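Local atomic coordinates of polyketide biosynthesis enoyl-CoA isomerase PksI (Bacillus subtilis, PDB entry 4Q1K), a protein that decarboxylates the 3-methylglutaconyl group tethered to the synthase PksL to a 3-methylcrotonyl group during biosynthesis of the antibiotic bacillaene. Residues 34-39 with 71-76; 108-113 with 132-137; 140-145 with 185-190; 146-151 with 175-180. The protein carries 1 engineered substitution. All coordinates share one frame; numbering follows the deposited sequence.

Overall arrangement
From the N terminus, contact 1 comes first. It closes the loop that carries helix 50-65 and pairs two parallel strands of the six-stranded sheet. Contact 2 follows in series. It closes the loop from helix 108-111 to the end of helix 127-133, just before strand 137-141, and it touches contact 1 where Cys-112 meets Val-72. Contact 3 opens at the end of that strand and ties the following turn to the start of helix 186-192. Contact 4 is nested inside the loop of contact 3 and joins the end of strand 145-147 to helix 171-180. Tyr-146 touches contact 3. The centres of contacts 1 and 4 are about 26 Å apart.

Contact 1 (34-39 with 71-76); sequences IIQVKM and AVILTG
Val-37 of strand 34-39 packs against Val-72 and Leu-74 of strand 71-75. The strands run parallel, with helix 50-65 between them in sequence, and form a beta-alpha-beta unit of the crotonase fold. The register runs from Ile-34 beside Ala-71 to Lys-38 beside Thr-75.

Backbone hydrogen bonds hold the pair together. Ile-35 N donates to Ala-71 O at 3.2 Å, and Ile-35 O accepts Ile-73 N at 2.9 Å. Val-37 is gripped in the same way: its N donates to Ile-73 O, and its O accepts Thr-75 N at 2.9 Å. The last bond, Met-39 N to Thr-75 O, is 2.8 Å long and nearly straight at 175°. Thr-75 OG1 turns to Ala-119 O on the next strand.

Apolar contacts line both faces. Ile-35 CG2 and Val-72 CG2 lie side by side, 3.7 Å apart. The two branches of Val-37 divide their partners: CG2 reaches Val-72 CG1, and CG1 meets Leu-74 CD1 at 3.8 Å. Leu-56, Ala-59 and Ile-63 of helix 50-65 cover Val-37 on this face. On the other face Ile-34 CG2 touches Ile-73 CD1, and Leu-205 of helix 201-215 packs on Ile-73. Back on the Leu-74 side, a bend at the end of Met-39 (chi3 -74°) leaves its CE 4.0 Å from Leu-74 CD1.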
# COMPACT_ATOMS: atom_id res chain seq x y z
N ILE B 34 -22.73 -17.31 12.64
CA ILE B 34 -22.15 -15.98 12.86
C ILE B 34 -22.30 -15.66 14.34
O ILE B 34 -23.46 -15.69 14.89
CB ILE B 34 -23.01 -14.91 12.12
CG1 ILE B 34 -23.04 -15.32 10.63
CG2 ILE B 34 -22.37 -13.49 12.33
CD1 ILE B 34 -23.83 -14.33 9.73
N ILE B 35 -21.17 -15.26 14.94
CA ILE B 35 -21.14 -14.96 16.38
C ILE B 35 -20.71 -13.48 16.48
O ILE B 35 -19.71 -13.08 15.87
CB ILE B 35 -20.16 -15.92 17.11
CG1 ILE B 35 -20.17 -15.77 18.64
CG2 ILE B 35 -18.72 -15.85 16.56
CD1 ILE B 35 -21.51 -15.99 19.23
N GLN B 36 -21.45 -12.74 17.27
CA GLN B 36 -21.15 -11.33 17.57
C GLN B 36 -20.57 -11.21 18.96
O GLN B 36 -21.13 -11.75 19.94
CB GLN B 36 -22.39 -10.46 17.34
CG GLN B 36 -22.19 -8.97 17.70
CD GLN B 36 -23.50 -8.24 17.45
OE1 GLN B 36 -23.84 -8.01 16.32
NE2 GLN B 36 -24.27 -8.01 18.47
N VAL B 37 -19.39 -10.58 19.02
CA VAL B 37 -18.72 -10.28 20.32
C VAL B 37 -18.90 -8.77 20.59
O VAL B 37 -18.30 -7.96 19.92
CB VAL B 37 -17.23 -10.67 20.30
CG1 VAL B 37 -16.50 -10.33 21.64
CG2 VAL B 37 -17.08 -12.19 20.02
N LYS B 38 -19.81 -8.41 21.52
CA LYS B 38 -20.08 -7.00 21.74
C LYS B 38 -19.41 -6.57 23.06
O LYS B 38 -19.83 -7.00 24.15
CB LYS B 38 -21.57 -6.79 21.92
CG LYS B 38 -21.87 -5.31 22.21
CD LYS B 38 -23.38 -5.11 22.21
CE LYS B 38 -23.80 -3.70 22.64
NZ LYS B 38 -25.28 -3.78 22.52
N MET B 39 -18.51 -5.62 22.96
CA MET B 39 -17.81 -5.05 24.14
C MET B 39 -18.73 -3.96 24.72
O MET B 39 -19.13 -3.01 24.00
CB MET B 39 -16.52 -4.37 23.65
CG MET B 39 -15.61 -5.45 23.09
SD MET B 39 -14.01 -4.81 22.58
CE MET B 39 -14.51 -3.95 21.04
N ALA B 71 -17.92 -16.71 10.84
CA ALA B 71 -17.47 -15.31 10.92
C ALA B 71 -17.75 -14.81 12.30
O ALA B 71 -18.78 -15.13 12.89
CB ALA B 71 -18.28 -14.42 9.93
N VAL B 72 -16.87 -13.92 12.75
CA VAL B 72 -17.05 -13.27 14.01
C VAL B 72 -17.19 -11.76 13.78
O VAL B 72 -16.44 -11.19 12.96
CB VAL B 72 -15.77 -13.43 14.90
CG1 VAL B 72 -15.90 -12.61 16.20
CG2 VAL B 72 -15.40 -14.94 15.09
N ILE B 73 -18.16 -11.12 14.46
CA ILE B 73 -18.26 -9.65 14.43
C ILE B 73 -17.86 -9.14 15.83
O ILE B 73 -18.51 -9.48 16.79
CB ILE B 73 -19.70 -9.19 14.13
CG1 ILE B 73 -20.20 -9.74 12.76
CG2 ILE B 73 -19.81 -7.65 14.21
CD1 ILE B 73 -21.72 -9.55 12.57
N LEU B 74 -16.80 -8.35 15.87
CA LEU B 74 -16.27 -7.72 17.10
C LEU B 74 -16.73 -6.25 17.06
O LEU B 74 -16.47 -5.53 16.07
CB LEU B 74 -14.73 -7.78 17.18
CG LEU B 74 -14.05 -7.02 18.32
CD1 LEU B 74 -14.53 -7.69 19.65
CD2 LEU B 74 -12.55 -7.20 18.17
N THR B 75 -17.48 -5.82 18.08
CA THR B 75 -18.02 -4.43 18.00
C THR B 75 -18.17 -3.87 19.38
O THR B 75 -18.02 -4.63 20.39
CB THR B 75 -19.41 -4.43 17.28
OG1 THR B 75 -19.77 -3.07 16.89
CG2 THR B 75 -20.59 -5.06 18.17
N GLY B 76 -18.52 -2.58 19.48
CA GLY B 76 -18.61 -1.89 20.79
C GLY B 76 -20.06 -1.59 21.15
O GLY B 76 -20.98 -2.30 20.72

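Contact 2 (108-113 with 132-137); sequences LALDCE and GLFADI
Ala-109 and Leu-110 on helix 108-111 pack against Phe-134 and Ala-135, where the chain passes from helix 127-133 to strand 137-141. This is buried packing inside the crotonase domain, away from the active-site histidine.

The apolar contacts are few. Ala-109 points its CB at the backbone of Ala-135, with CB 3.7 Å from Ala-135 CA. The two methyls, CB of Ala-109 and CB of Ala-135, are 4.1 Å apart. Leu-110 approaches the Phe-134 ring obliquely: its CB is 3.9 Å from Phe-134 CD1. With CG of Leu-110 anti to the backbone N (chi1 175°), CD2 also lies 4.0 Å from Phe-134 CD1. Leu-238 of helix 220-252 touches both Leu-110 and Phe-134. Val-116 touches both alanines.

Backbone bonds stay within each segment. Cys-112 N donates to Leu-108 O at 3.2 Å, at the end of its helix. Ala-135 N donates to Gly-132 O at 3.0 Å.

The polar link between the segments is indirect. Asp-136 OD2 and Ala-109 O are both acceptors and stand 4.4 Å apart. Lys-227 NZ joins them, with a salt bridge to Asp-136 OD2 and hydrogen bonds to Ala-109 O and Cys-112 O. Asp-136 OD2 also accepts Val-116 N. The lysine thus serves oxygens of both segments at once. Its positive charge, with the amide of Val-116, would be expected to favour an ionised carboxylate on buried Asp-136.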
# COMPACT_ATOMS: atom_id res chain seq x y z
N LEU B 108 -6.00 -11.05 19.50
CA LEU B 108 -7.18 -11.90 19.51
C LEU B 108 -7.73 -12.20 18.13
O LEU B 108 -8.09 -13.38 17.88
CB LEU B 108 -8.34 -11.25 20.32
CG LEU B 108 -8.10 -11.16 21.86
CD1 LEU B 108 -9.15 -10.25 22.47
CD2 LEU B 108 -8.14 -12.54 22.50
N ALA B 109 -7.91 -11.19 17.24
CA ALA B 109 -8.63 -11.49 16.05
C ALA B 109 -7.72 -12.21 15.03
O ALA B 109 -8.18 -12.98 14.22
CB ALA B 109 -9.15 -10.17 15.43
N LEU B 110 -6.43 -11.92 15.05
CA LEU B 110 -5.43 -12.61 14.25
C LEU B 110 -5.33 -14.09 14.66
O LEU B 110 -5.15 -14.95 13.80
CB LEU B 110 -4.06 -11.90 14.37
CG LEU B 110 -2.93 -12.68 13.62
CD1 LEU B 110 -3.16 -12.63 12.13
CD2 LEU B 110 -1.60 -12.00 13.92
N ASP B 111 -5.44 -14.37 15.96
CA ASP B 111 -5.27 -15.78 16.48
C ASP B 111 -6.52 -16.58 16.21
O ASP B 111 -6.50 -17.80 16.18
CB ASP B 111 -4.98 -15.79 17.98
CG ASP B 111 -3.60 -15.19 18.31
OD1 ASP B 111 -2.76 -15.14 17.40
OD2 ASP B 111 -3.44 -14.69 19.43
N CYS B 112 -7.67 -15.91 16.05
CA CYS B 112 -8.93 -16.57 15.70
C CYS B 112 -8.81 -17.34 14.40
O CYS B 112 -8.35 -16.79 13.35
CB CYS B 112 -10.09 -15.51 15.70
SG CYS B 112 -11.71 -16.21 15.50
N GLU B 113 -9.29 -18.59 14.35
CA GLU B 113 -9.12 -19.35 13.11
C GLU B 113 -10.09 -18.94 11.98
O GLU B 113 -9.80 -19.22 10.83
CB GLU B 113 -9.22 -20.85 13.35
CG GLU B 113 -10.54 -21.23 13.90
CD GLU B 113 -10.63 -22.76 14.15
OE1 GLU B 113 -9.86 -23.54 13.55
OE2 GLU B 113 -11.51 -23.15 14.93
N GLY B 132 -8.53 -3.74 16.89
CA GLY B 132 -9.46 -3.84 15.78
C GLY B 132 -8.73 -4.03 14.46
O GLY B 132 -9.20 -4.77 13.62
N LEU B 133 -7.56 -3.43 14.32
CA LEU B 133 -6.82 -3.51 13.03
C LEU B 133 -6.30 -4.90 12.75
O LEU B 133 -5.95 -5.23 11.59
CB LEU B 133 -5.61 -2.53 13.02
CG LEU B 133 -6.02 -1.08 13.10
CD1 LEU B 133 -4.71 -0.26 13.17
CD2 LEU B 133 -6.82 -0.67 11.84
N PHE B 134 -6.17 -5.78 13.78
CA PHE B 134 -5.78 -7.15 13.50
C PHE B 134 -6.89 -8.02 12.99
O PHE B 134 -6.66 -9.17 12.63
CB PHE B 134 -5.29 -7.79 14.79
CG PHE B 134 -3.81 -7.48 15.08
CD1 PHE B 134 -2.80 -8.20 14.41
CD2 PHE B 134 -3.45 -6.47 15.99
CE1 PHE B 134 -1.44 -7.91 14.63
CE2 PHE B 134 -2.12 -6.24 16.29
CZ PHE B 134 -1.10 -6.94 15.57
N ALA B 135 -8.11 -7.50 12.93
CA ALA B 135 -9.25 -8.26 12.30
C ALA B 135 -9.07 -8.28 10.77
O ALA B 135 -8.26 -7.56 10.20
CB ALA B 135 -10.58 -7.57 12.62
N ASP B 136 -9.68 -9.29 10.10
CA ASP B 136 -9.39 -9.55 8.69
C ASP B 136 -10.14 -8.49 7.87
O ASP B 136 -9.72 -8.14 6.80
CB ASP B 136 -10.04 -10.92 8.38
CG ASP B 136 -9.41 -12.01 9.26
OD1 ASP B 136 -8.17 -12.26 9.07
OD2 ASP B 136 -10.02 -12.40 10.27
N ILE B 137 -11.26 -8.01 8.42
CA ILE B 137 -12.06 -6.94 7.74
C ILE B 137 -12.31 -5.83 8.71
O ILE B 137 -12.77 -6.13 9.87
CB ILE B 137 -13.39 -7.48 7.22
CG1 ILE B 137 -13.05 -8.41 6.05
CG2 ILE B 137 -14.18 -6.30 6.59
CD1 ILE B 137 -14.19 -9.35 5.67

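Contact 3 (140-145 with 185-190); sequences LSRESV and RGADLE
Gly-186 and Ala-187, at the start of helix 186-192, are held by carbonyls of the turn after strand 137-141. This is the tight part. Gly-186 N donates to Ser-144 O at 2.8 Å. Ala-187 N bonds Arg-142 O at 2.9 Å, in the carbonyl plane on a lone pair. Because Gly-186 has no side chain, its CA comes to 3.3 Å from Ser-141 O. Leu-140 and Leu-189 cross at about a right angle, and their CD1 atoms meet at 3.7 Å.

Arg-185 is the N-cap residue. It forms an antiparallel, non-hydrogen-bonded pair with Val-145 in the small three-stranded sheet. Its side chain is exposed but well fixed. A bend at chi2 (-84°) folds it along the turn. NH1 then donates to Glu-143 O at 2.8 Å, with the oxygen lying in the guanidinium plane. Val-145 CG2 covers the centre of one face and is 3.4 Å from Arg-185 CZ.

On the solvent side the base of Arg-142 packs closely, CG 3.4 Å from Ala-187 CB. Its end is looser: NE is 4.0 Å from Glu-190 OE1, too far for a salt bridge, with the two flat groups 41° apart.

Within the turn, Ser-141 OG donates to Glu-143 OE1, and Arg-201 bonds Ser-144 OG. Backbone carbonyls hold the first helix amides, and Arg-185 NH1 adds one side-chain bond. Such oxygens should suit the partial positive charge of a helix N terminus.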
# COMPACT_ATOMS: atom_id res chain seq x y z
N LEU B 140 -14.93 1.35 9.60
CA LEU B 140 -14.92 2.47 10.48
C LEU B 140 -16.22 3.29 10.38
O LEU B 140 -16.92 3.19 9.38
CB LEU B 140 -13.78 3.45 10.12
CG LEU B 140 -12.37 2.85 9.98
CD1 LEU B 140 -11.41 4.02 9.60
CD2 LEU B 140 -11.95 2.14 11.27
N SER B 141 -16.47 4.10 11.42
CA SER B 141 -17.56 5.06 11.40
C SER B 141 -17.03 6.45 11.02
O SER B 141 -15.99 6.94 11.48
CB SER B 141 -18.15 5.15 12.82
OG SER B 141 -18.59 6.49 13.09
N ARG B 142 -17.77 7.12 10.14
CA ARG B 142 -17.32 8.38 9.66
C ARG B 142 -17.10 9.43 10.76
O ARG B 142 -16.17 10.29 10.67
CB ARG B 142 -18.46 8.87 8.69
CG ARG B 142 -18.00 9.98 7.77
CD ARG B 142 -19.05 10.37 6.68
NE ARG B 142 -19.42 9.29 5.73
CZ ARG B 142 -20.53 9.35 4.98
NH1 ARG B 142 -21.35 10.40 5.09
NH2 ARG B 142 -20.83 8.41 4.11
N GLU B 143 -18.01 9.42 11.78
CA GLU B 143 -18.03 10.49 12.77
C GLU B 143 -17.25 10.12 14.06
O GLU B 143 -17.02 10.97 14.91
CB GLU B 143 -19.50 10.95 13.04
CG GLU B 143 -20.39 9.92 13.72
CD GLU B 143 -21.16 9.05 12.71
OE1 GLU B 143 -20.49 8.22 11.95
OE2 GLU B 143 -22.40 9.18 12.62
N SER B 144 -16.72 8.89 14.11
CA SER B 144 -15.90 8.47 15.27
C SER B 144 -14.46 8.88 15.13
O SER B 144 -13.96 9.08 13.95
CB SER B 144 -15.98 6.97 15.38
OG SER B 144 -17.38 6.66 15.75
N VAL B 145 -13.74 8.88 16.25
CA VAL B 145 -12.31 9.23 16.31
C VAL B 145 -11.42 8.01 16.41
O VAL B 145 -11.75 7.08 17.13
CB VAL B 145 -12.06 10.22 17.44
CG1 VAL B 145 -10.58 10.46 17.58
CG2 VAL B 145 -12.73 11.54 17.04
N ARG B 185 -10.91 11.66 12.54
CA ARG B 185 -12.27 11.11 12.27
C ARG B 185 -12.23 10.02 11.25
O ARG B 185 -11.37 10.03 10.38
CB ARG B 185 -13.24 12.22 11.78
CG ARG B 185 -13.40 13.33 12.80
CD ARG B 185 -14.44 13.02 13.87
NE ARG B 185 -14.25 13.96 14.99
CZ ARG B 185 -14.91 13.94 16.14
NH1 ARG B 185 -15.85 13.02 16.36
NH2 ARG B 185 -14.61 14.85 17.08
N GLY B 186 -13.22 9.11 11.26
CA GLY B 186 -13.25 8.12 10.17
C GLY B 186 -13.31 8.80 8.81
O GLY B 186 -12.68 8.31 7.81
N ALA B 187 -14.05 9.92 8.80
CA ALA B 187 -14.14 10.64 7.49
C ALA B 187 -12.77 11.17 7.04
O ALA B 187 -12.52 11.28 5.82
CB ALA B 187 -15.17 11.80 7.56
N ASP B 188 -11.93 11.55 7.99
CA ASP B 188 -10.57 12.03 7.69
C ASP B 188 -9.78 10.91 7.09
O ASP B 188 -9.09 11.10 6.04
CB ASP B 188 -9.80 12.53 8.95
CG ASP B 188 -10.40 13.74 9.60
OD1 ASP B 188 -10.97 14.53 8.80
OD2 ASP B 188 -10.29 13.97 10.91
N LEU B 189 -9.76 9.74 7.78
CA LEU B 189 -9.08 8.59 7.19
C LEU B 189 -9.64 8.21 5.79
O LEU B 189 -8.89 7.87 4.84
CB LEU B 189 -9.16 7.35 8.15
CG LEU B 189 -8.41 7.55 9.50
CD1 LEU B 189 -8.70 6.42 10.47
CD2 LEU B 189 -6.89 7.65 9.27
N GLU B 190 -10.98 8.28 5.62
CA GLU B 190 -11.58 7.90 4.30
C GLU B 190 -10.92 8.83 3.25
O GLU B 190 -10.48 8.38 2.17
CB GLU B 190 -13.12 8.15 4.34
CG GLU B 190 -13.78 7.73 3.03
CD GLU B 190 -15.33 7.66 3.14
OE1 GLU B 190 -15.89 8.25 4.08
OE2 GLU B 190 -15.95 6.90 2.34

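Contact 4 (146-151 with 175-180); sequences YTANFM and QEILLN
Ala-148 points its methyl toward helix 171-180 and overlaps two side chains there. Its CB is 3.7 Å from Ile-177 CG2 and 4.1 Å from Leu-178 CD2. CG2 of Ile-177 stands anti to its own backbone N, which leaves that branch facing the alanine.

Met-151 makes the second touch, against backbone oxygens. Its CG lies 3.3 Å from Leu-178 O. Bends at chi2 (-84°) and chi3 (-76°) curl the chain back, and CE comes to 3.8 Å from Leu-179 O. That oxygen is buried by the contact and has no polar partner in the model; CB and CE of Met-151 lie against it.

Two waters bridge the backbones of the two segments. Water 1 accepts from Ala-148 N and lies 2.9 Å from Ile-177 O, to which it can donate. Water 2 has three partners. It donates to Ala-148 O and to Leu-178 O, the latter at 2.8 Å, and accepts Met-151 N at 3.0 Å. It sits at the edge of the Phe-150 ring, in its plane.

The side chains of Met-151 and the active-site residue His-249 are about 8 Å apart. Leu-226 and Leu-230 of the third subunit pack on Leu-179 and Leu-178. Within the chain, the contact joins the end of strand 145-147 to helix 171-180, with Val-165 of helix 161-169 against Ile-177 and Leu-178.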
# COMPACT_ATOMS: atom_id res chain seq x y z
N TYR B 146 -10.34 7.97 15.62
CA TYR B 146 -9.39 6.82 15.63
C TYR B 146 -8.01 7.39 15.89
O TYR B 146 -7.63 8.37 15.28
CB TYR B 146 -9.42 6.03 14.32
CG TYR B 146 -10.86 5.50 14.13
CD1 TYR B 146 -11.32 4.40 14.85
CD2 TYR B 146 -11.76 6.16 13.26
CE1 TYR B 146 -12.67 4.00 14.76
CE2 TYR B 146 -13.08 5.77 13.15
CZ TYR B 146 -13.54 4.69 13.95
OH TYR B 146 -14.81 4.25 13.84
N THR B 147 -7.27 6.78 16.82
CA THR B 147 -5.92 7.35 17.03
C THR B 147 -5.01 6.22 17.56
O THR B 147 -5.45 5.36 18.30
CB THR B 147 -5.96 8.50 18.03
OG1 THR B 147 -4.64 8.93 18.35
CG2 THR B 147 -6.59 8.05 19.35
N ALA B 148 -3.74 6.21 17.15
CA ALA B 148 -2.75 5.33 17.84
C ALA B 148 -1.99 6.31 18.72
O ALA B 148 -0.98 6.94 18.26
CB ALA B 148 -1.82 4.73 16.78
N ASN B 149 -2.60 6.63 19.86
CA ASN B 149 -2.15 7.82 20.64
C ASN B 149 -0.97 7.63 21.66
O ASN B 149 -0.67 8.58 22.35
CB ASN B 149 -3.34 8.47 21.34
CG ASN B 149 -3.93 7.63 22.43
OD1 ASN B 149 -3.60 6.44 22.57
ND2 ASN B 149 -4.82 8.23 23.23
N PHE B 150 -0.32 6.47 21.64
CA PHE B 150 0.81 6.06 22.49
C PHE B 150 1.79 7.21 22.67
O PHE B 150 2.11 7.62 23.80
CB PHE B 150 1.52 4.84 21.86
CG PHE B 150 0.56 3.74 21.46
CD1 PHE B 150 0.04 2.87 22.43
CD2 PHE B 150 0.12 3.64 20.14
CE1 PHE B 150 -0.87 1.84 22.08
CE2 PHE B 150 -0.78 2.62 19.78
CZ PHE B 150 -1.24 1.72 20.73
N MET B 151 2.26 7.76 21.55
CA MET B 151 3.34 8.80 21.63
C MET B 151 2.86 10.11 22.26
O MET B 151 3.65 10.95 22.74
CB MET B 151 3.91 9.05 20.20
CG MET B 151 4.68 7.82 19.65
SD MET B 151 6.46 7.83 20.26
CE MET B 151 7.10 9.10 19.22
N GLN B 175 3.44 6.13 9.14
CA GLN B 175 4.50 6.93 9.77
C GLN B 175 3.82 8.07 10.56
O GLN B 175 4.21 8.38 11.65
CB GLN B 175 5.46 7.56 8.77
CG GLN B 175 6.09 6.61 7.76
CD GLN B 175 6.69 5.40 8.50
OE1 GLN B 175 6.06 4.29 8.65
NE2 GLN B 175 7.87 5.62 9.02
N GLU B 176 2.89 8.77 9.87
CA GLU B 176 2.30 9.94 10.46
C GLU B 176 1.46 9.51 11.66
O GLU B 176 1.51 10.14 12.73
CB GLU B 176 1.38 10.55 9.33
CG GLU B 176 0.65 11.76 9.80
CD GLU B 176 -0.35 12.23 8.71
OE1 GLU B 176 0.08 12.36 7.56
OE2 GLU B 176 -1.54 12.43 9.03
N ILE B 177 0.64 8.48 11.45
CA ILE B 177 -0.21 8.01 12.59
C ILE B 177 0.59 7.61 13.83
O ILE B 177 0.24 8.00 14.95
CB ILE B 177 -1.07 6.78 12.16
CG1 ILE B 177 -2.17 7.33 11.19
CG2 ILE B 177 -1.67 5.94 13.33
CD1 ILE B 177 -2.93 6.19 10.40
N LEU B 178 1.67 6.92 13.61
CA LEU B 178 2.44 6.39 14.77
C LEU B 178 3.37 7.46 15.38
O LEU B 178 3.42 7.55 16.65
CB LEU B 178 3.29 5.18 14.38
CG LEU B 178 2.45 4.01 13.91
CD1 LEU B 178 3.41 2.93 13.31
CD2 LEU B 178 1.71 3.34 15.13
N LEU B 179 4.09 8.22 14.57
CA LEU B 179 5.00 9.26 15.14
C LEU B 179 4.18 10.36 15.84
O LEU B 179 4.62 10.87 16.90
CB LEU B 179 5.84 9.90 14.04
CG LEU B 179 6.94 8.97 13.45
CD1 LEU B 179 7.41 9.70 12.17
CD2 LEU B 179 8.12 8.87 14.39
N ASN B 180 3.10 10.86 15.17
CA ASN B 180 2.47 12.04 15.69
C ASN B 180 1.30 11.76 16.67
O ASN B 180 0.86 12.70 17.40
CB ASN B 180 1.98 12.94 14.57
CG ASN B 180 1.72 14.38 15.03
OD1 ASN B 180 0.74 15.02 14.55
ND2 ASN B 180 2.57 14.90 15.94
O HOH W 1 -2.63 8.23 15.52
O HOH W 2 1.75 6.83 18.72